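Local atomic coordinates of Alpha/beta fold hydrolase (Pseudomonas aeruginosa, PDB entry 6I8W), a protein that degrades membrane phospholipids as a membrane-bound phospholipase A, a bacterial virulence factor, and probably also acts as a monoacylglycerol lipase. Residues A[62-67]-A[88-93]; A[131-136]-A[152-157]. All blocks are in the same frame, centred on the assembly; numbering follows the deposited sequence.

Contact 1: A[62-67]-A[88-93]; sequences NPTLLL and RYHVVA. With CO2 (carbon dioxide), chain H.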
# COMPACT_ATOMS: atom_id res chain seq x y z
N ASN A 62 15.66 -10.32 13.92
CA ASN A 62 15.03 -11.17 12.92
C ASN A 62 15.09 -10.53 11.54
O ASN A 62 15.34 -9.33 11.44
CB ASN A 62 13.60 -11.49 13.35
CG ASN A 62 13.56 -12.51 14.49
OD1 ASN A 62 14.48 -13.31 14.62
ND2 ASN A 62 12.51 -12.49 15.30
N PRO A 63 14.90 -11.32 10.47
CA PRO A 63 14.98 -10.73 9.13
C PRO A 63 13.92 -9.66 8.94
O PRO A 63 12.82 -9.75 9.50
CB PRO A 63 14.74 -11.92 8.20
CG PRO A 63 15.09 -13.13 9.02
CD PRO A 63 14.69 -12.78 10.42
N THR A 64 14.27 -8.63 8.18
CA THR A 64 13.36 -7.51 7.94
C THR A 64 12.46 -7.78 6.75
O THR A 64 12.92 -8.24 5.69
CB THR A 64 14.13 -6.19 7.69
OG1 THR A 64 14.82 -5.82 8.89
CG2 THR A 64 13.17 -5.06 7.29
N LEU A 65 11.16 -7.55 6.95
CA LEU A 65 10.19 -7.50 5.87
C LEU A 65 9.77 -6.05 5.68
O LEU A 65 9.25 -5.45 6.61
CB LEU A 65 8.93 -8.34 6.16
CG LEU A 65 9.06 -9.77 6.67
CD1 LEU A 65 7.66 -10.35 6.94
CD2 LEU A 65 9.78 -10.62 5.65
N LEU A 66 9.98 -5.52 4.49
CA LEU A 66 9.57 -4.14 4.21
C LEU A 66 8.36 -4.15 3.29
O LEU A 66 8.42 -4.66 2.16
CB LEU A 66 10.73 -3.35 3.59
CG LEU A 66 10.42 -1.93 3.12
CD1 LEU A 66 9.90 -1.09 4.28
CD2 LEU A 66 11.68 -1.29 2.53
N LEU A 67 7.27 -3.56 3.76
CA LEU A 67 5.98 -3.63 3.08
C LEU A 67 5.63 -2.29 2.46
O LEU A 67 5.68 -1.25 3.13
CB LEU A 67 4.87 -4.06 4.07
CG LEU A 67 5.16 -5.26 4.97
CD1 LEU A 67 3.98 -5.54 5.92
CD2 LEU A 67 5.47 -6.50 4.14
N ARG A 88 7.95 -13.48 14.13
CA ARG A 88 9.14 -14.09 13.55
C ARG A 88 9.99 -13.13 12.72
O ARG A 88 11.12 -13.44 12.36
CB ARG A 88 8.73 -15.28 12.68
CG ARG A 88 8.15 -16.43 13.49
CD ARG A 88 7.63 -17.54 12.58
NE ARG A 88 8.67 -18.04 11.68
CZ ARG A 88 8.44 -18.83 10.64
NH1 ARG A 88 7.21 -19.22 10.35
NH2 ARG A 88 9.45 -19.24 9.88
N TYR A 89 9.44 -11.96 12.41
CA TYR A 89 10.13 -11.00 11.54
C TYR A 89 10.15 -9.61 12.12
O TYR A 89 9.33 -9.25 12.96
CB TYR A 89 9.47 -10.95 10.14
CG TYR A 89 9.57 -12.27 9.42
CD1 TYR A 89 10.74 -12.63 8.76
CD2 TYR A 89 8.51 -13.17 9.44
CE1 TYR A 89 10.85 -13.86 8.12
CE2 TYR A 89 8.61 -14.41 8.80
CZ TYR A 89 9.79 -14.74 8.14
OH TYR A 89 9.90 -15.95 7.49
N HIS A 90 11.13 -8.83 11.66
CA HIS A 90 11.19 -7.41 11.90
C HIS A 90 10.40 -6.75 10.79
O HIS A 90 10.87 -6.67 9.66
CB HIS A 90 12.64 -6.93 11.94
CG HIS A 90 12.80 -5.45 12.04
ND1 HIS A 90 13.60 -4.73 11.18
CD2 HIS A 90 12.28 -4.55 12.92
CE1 HIS A 90 13.57 -3.45 11.52
NE2 HIS A 90 12.78 -3.32 12.57
N VAL A 91 9.18 -6.31 11.09
CA VAL A 91 8.30 -5.83 10.04
C VAL A 91 8.32 -4.31 9.98
O VAL A 91 8.22 -3.63 11.01
CB VAL A 91 6.86 -6.32 10.26
CG1 VAL A 91 5.93 -5.74 9.18
CG2 VAL A 91 6.81 -7.88 10.30
N VAL A 92 8.50 -3.78 8.77
CA VAL A 92 8.49 -2.33 8.55
C VAL A 92 7.50 -2.00 7.42
O VAL A 92 7.54 -2.61 6.35
CB VAL A 92 9.89 -1.79 8.22
CG1 VAL A 92 9.87 -0.26 7.94
CG2 VAL A 92 10.87 -2.12 9.34
N ALA A 93 6.61 -1.05 7.67
CA ALA A 93 5.70 -0.59 6.63
C ALA A 93 5.75 0.94 6.57
O ALA A 93 5.40 1.61 7.54
CB ALA A 93 4.27 -1.07 6.91
C CO2 H . 12.89 -16.74 5.75
O1 CO2 H . 13.17 -16.70 4.66
O2 CO2 H . 12.60 -16.77 6.83
O HOH W 1 10.20 -10.59 15.43
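Leu65 and Tyr89 pack against each other where the parallel strands 64-67 and 90-93 begin. Leu65 CG lies anti to its carbonyl carbon (chi1 -48°), which brings both methyls to the tyrosine: CD1 closes on Tyr89 CG at 3.7 Å, and CD2 makes a CH-pi contact over the ring face, 4.3 Å from the centroid. Pro63 O sits at the ring's edge, in its plane. At the far end of the ring Tyr89 OH donates to O2 of a carbon dioxide molecule, 2.9 Å away, and is also bonded to Gln301 of helix 293-308. Further along the same side of the sheet, Leu67 CD1 meets Val91 CG1. The other side carries Thr64, His90, Leu66 and Val92; there Leu66 CD1 crosses to Val92 CG1 at 3.8 Å, and Phe122 of helix 112-125 touches both residues. Backbone bonds tie this packed part together, among them Val92 N to Leu65 O (2.8 Å, 169°) and Leu67 N to Val92 O.

The end at Asn62 and Arg88 is looser and partly open to solvent. Asn62 CB rests on Arg88 O at 3.3 Å. A water accepts from Asn62 ND2 and gives a weak bond to Tyr89 O. Arg88 starts away from segment 62-67, and its NH2 forms a salt bridge with Asp305 of helix 293-308.

These strands belong to the beta-alpha-beta unit of 64-68, 79-82 and 90-94 in the alpha/beta hydrolase fold. The buried His90 ring lies alongside Thr64, whose OG1 is hydrogen-bonded to His90 ND1 in the ring plane (2.8 Å); NE2 bonds Glu56 OE2. Held at both nitrogens, the imidazole has its rotation fixed, and the carboxylate of Glu56 probably favours a proton on NE2 and could stabilise a positive charge on the ring.

Contact 2: A[131-136]-A[152-157]; sequences LHLAGN and EQVLSL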
# COMPACT_ATOMS: atom_id res chain seq x y z
N LEU A 131 16.99 -7.28 3.11
CA LEU A 131 15.59 -7.33 3.48
C LEU A 131 14.74 -8.08 2.49
O LEU A 131 15.13 -8.26 1.34
CB LEU A 131 15.02 -5.91 3.65
CG LEU A 131 15.25 -4.79 2.62
CD1 LEU A 131 14.88 -5.16 1.20
CD2 LEU A 131 14.48 -3.54 3.03
N HIS A 132 13.58 -8.54 2.96
CA HIS A 132 12.54 -9.05 2.08
C HIS A 132 11.64 -7.88 1.73
O HIS A 132 11.33 -7.07 2.60
CB HIS A 132 11.73 -10.15 2.75
CG HIS A 132 12.56 -11.29 3.24
ND1 HIS A 132 12.76 -12.43 2.50
CD2 HIS A 132 13.27 -11.45 4.38
CE1 HIS A 132 13.53 -13.27 3.18
NE2 HIS A 132 13.86 -12.70 4.32
N LEU A 133 11.22 -7.81 0.48
CA LEU A 133 10.32 -6.76 0.02
C LEU A 133 8.97 -7.34 -0.31
O LEU A 133 8.90 -8.41 -0.91
CB LEU A 133 10.88 -6.09 -1.25
CG LEU A 133 12.07 -5.15 -1.19
CD1 LEU A 133 12.48 -4.76 -2.62
CD2 LEU A 133 11.66 -3.91 -0.38
N ALA A 134 7.91 -6.64 0.05
CA ALA A 134 6.58 -6.96 -0.44
C ALA A 134 5.86 -5.67 -0.82
O ALA A 134 5.91 -4.70 -0.08
CB ALA A 134 5.76 -7.74 0.60
N GLY A 135 5.20 -5.66 -1.97
CA GLY A 135 4.51 -4.47 -2.41
C GLY A 135 3.20 -4.78 -3.08
O GLY A 135 3.10 -5.75 -3.84
N ASN A 136 2.20 -3.95 -2.80
CA ASN A 136 0.91 -4.08 -3.45
C ASN A 136 0.69 -3.00 -4.51
O ASN A 136 0.88 -1.81 -4.25
CB ASN A 136 -0.20 -4.02 -2.39
CG ASN A 136 -1.60 -3.89 -2.99
OD1 ASN A 136 -2.27 -2.88 -2.81
ND2 ASN A 136 -2.04 -4.93 -3.71
N GLU A 152 21.81 -6.96 -4.49
CA GLU A 152 22.60 -7.35 -3.33
C GLU A 152 21.83 -7.18 -2.01
O GLU A 152 22.16 -7.82 -1.01
CB GLU A 152 23.91 -6.55 -3.28
CG GLU A 152 23.77 -5.10 -2.79
CD GLU A 152 23.18 -4.16 -3.84
OE1 GLU A 152 22.96 -4.61 -4.98
OE2 GLU A 152 22.94 -2.98 -3.52
N GLN A 153 20.80 -6.35 -2.02
CA GLN A 153 20.07 -6.05 -0.79
C GLN A 153 18.82 -6.91 -0.59
O GLN A 153 18.35 -7.04 0.54
CB GLN A 153 19.66 -4.57 -0.77
CG GLN A 153 20.81 -3.56 -0.79
CD GLN A 153 20.31 -2.12 -0.79
OE1 GLN A 153 19.26 -1.81 -0.22
NE2 GLN A 153 21.07 -1.24 -1.43
N VAL A 154 18.30 -7.50 -1.65
CA VAL A 154 16.96 -8.06 -1.60
C VAL A 154 16.97 -9.58 -1.48
O VAL A 154 17.40 -10.29 -2.39
CB VAL A 154 16.15 -7.63 -2.82
CG1 VAL A 154 14.74 -8.21 -2.76
CG2 VAL A 154 16.09 -6.09 -2.91
N LEU A 155 16.47 -10.07 -0.35
CA LEU A 155 16.46 -11.50 -0.06
C LEU A 155 15.28 -12.21 -0.72
O LEU A 155 15.37 -13.38 -1.06
CB LEU A 155 16.43 -11.72 1.45
CG LEU A 155 17.58 -11.10 2.23
CD1 LEU A 155 17.28 -11.18 3.72
CD2 LEU A 155 18.91 -11.79 1.90
N SER A 156 14.16 -11.52 -0.84
CA SER A 156 13.02 -12.06 -1.58
C SER A 156 12.09 -10.91 -1.94
O SER A 156 12.16 -9.83 -1.35
CB SER A 156 12.27 -13.12 -0.77
OG SER A 156 11.48 -12.53 0.27
N LEU A 157 11.21 -11.17 -2.89
CA LEU A 157 10.30 -10.17 -3.41
C LEU A 157 8.91 -10.76 -3.52
O LEU A 157 8.74 -11.86 -4.05
CB LEU A 157 10.77 -9.68 -4.77
CG LEU A 157 9.82 -8.77 -5.56
CD1 LEU A 157 9.64 -7.43 -4.84
CD2 LEU A 157 10.36 -8.57 -6.98
O HOH W 2 9.33 -10.84 0.15
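The imidazole of His132 carries Leu155 CB over one face, a CH-pi contact 3.9 Å from the ring centroid, while Ser156 OG comes to its edge in the ring plane. Ser156 OG and His132 ND1 are hydrogen-bonded at 2.6 Å, and the hydroxyl also bonds a water that donates to Leu133 O. With OG between its backbone N and carbonyl carbon (chi1 75°), Ser156 presents the hydroxyl to the ring edge. Tyr300 and Leu304 of helix 293-308 pack on the histidine. The side chains of Leu133 and Val154 cross at about a right angle, CD1 of the first 3.9 Å from CG2 of the second.

Leu131 grips Val154 as in a regular parallel pair: its N donates to Gln153 O and its O accepts from Leu155 N at 2.8 Å. The chain then turns a corner at Leu155, and pairing resumes one residue later with Leu133 N to Ser156 O (2.9 Å, 178°). Helix 138-149 connects the two neighbouring strands in a beta-alpha-beta crossover and packs on the face of Leu133 and Leu157. The corner has a polar cost: the buried Ser156 N has no partner, whereas the serine hydroxyl gains both the imidazole and the water.

Contacts 1 and 2 lie side by side in one parallel run of the sheet, ordered 90-94, 64-68, 131-136, 154-160, with centres about 10 Å apart. Strands 64-68 and 131-136 join them: Leu66 N lies 2.8 Å from His132 O and Thr64 O 2.8 Å from His132 N, both probable hydrogen bonds, and Leu65 CD2 packs on His132 CB at 3.5 Å. Tyr89 of contact 1 and His132 of contact 2 share one carbon dioxide pocket, completed by Leu304 and Arg308. Strand 131-136 leads on through Gly135 to a probable nucleophile elbow at Ser137, with Leu67 of contact 1 nearby.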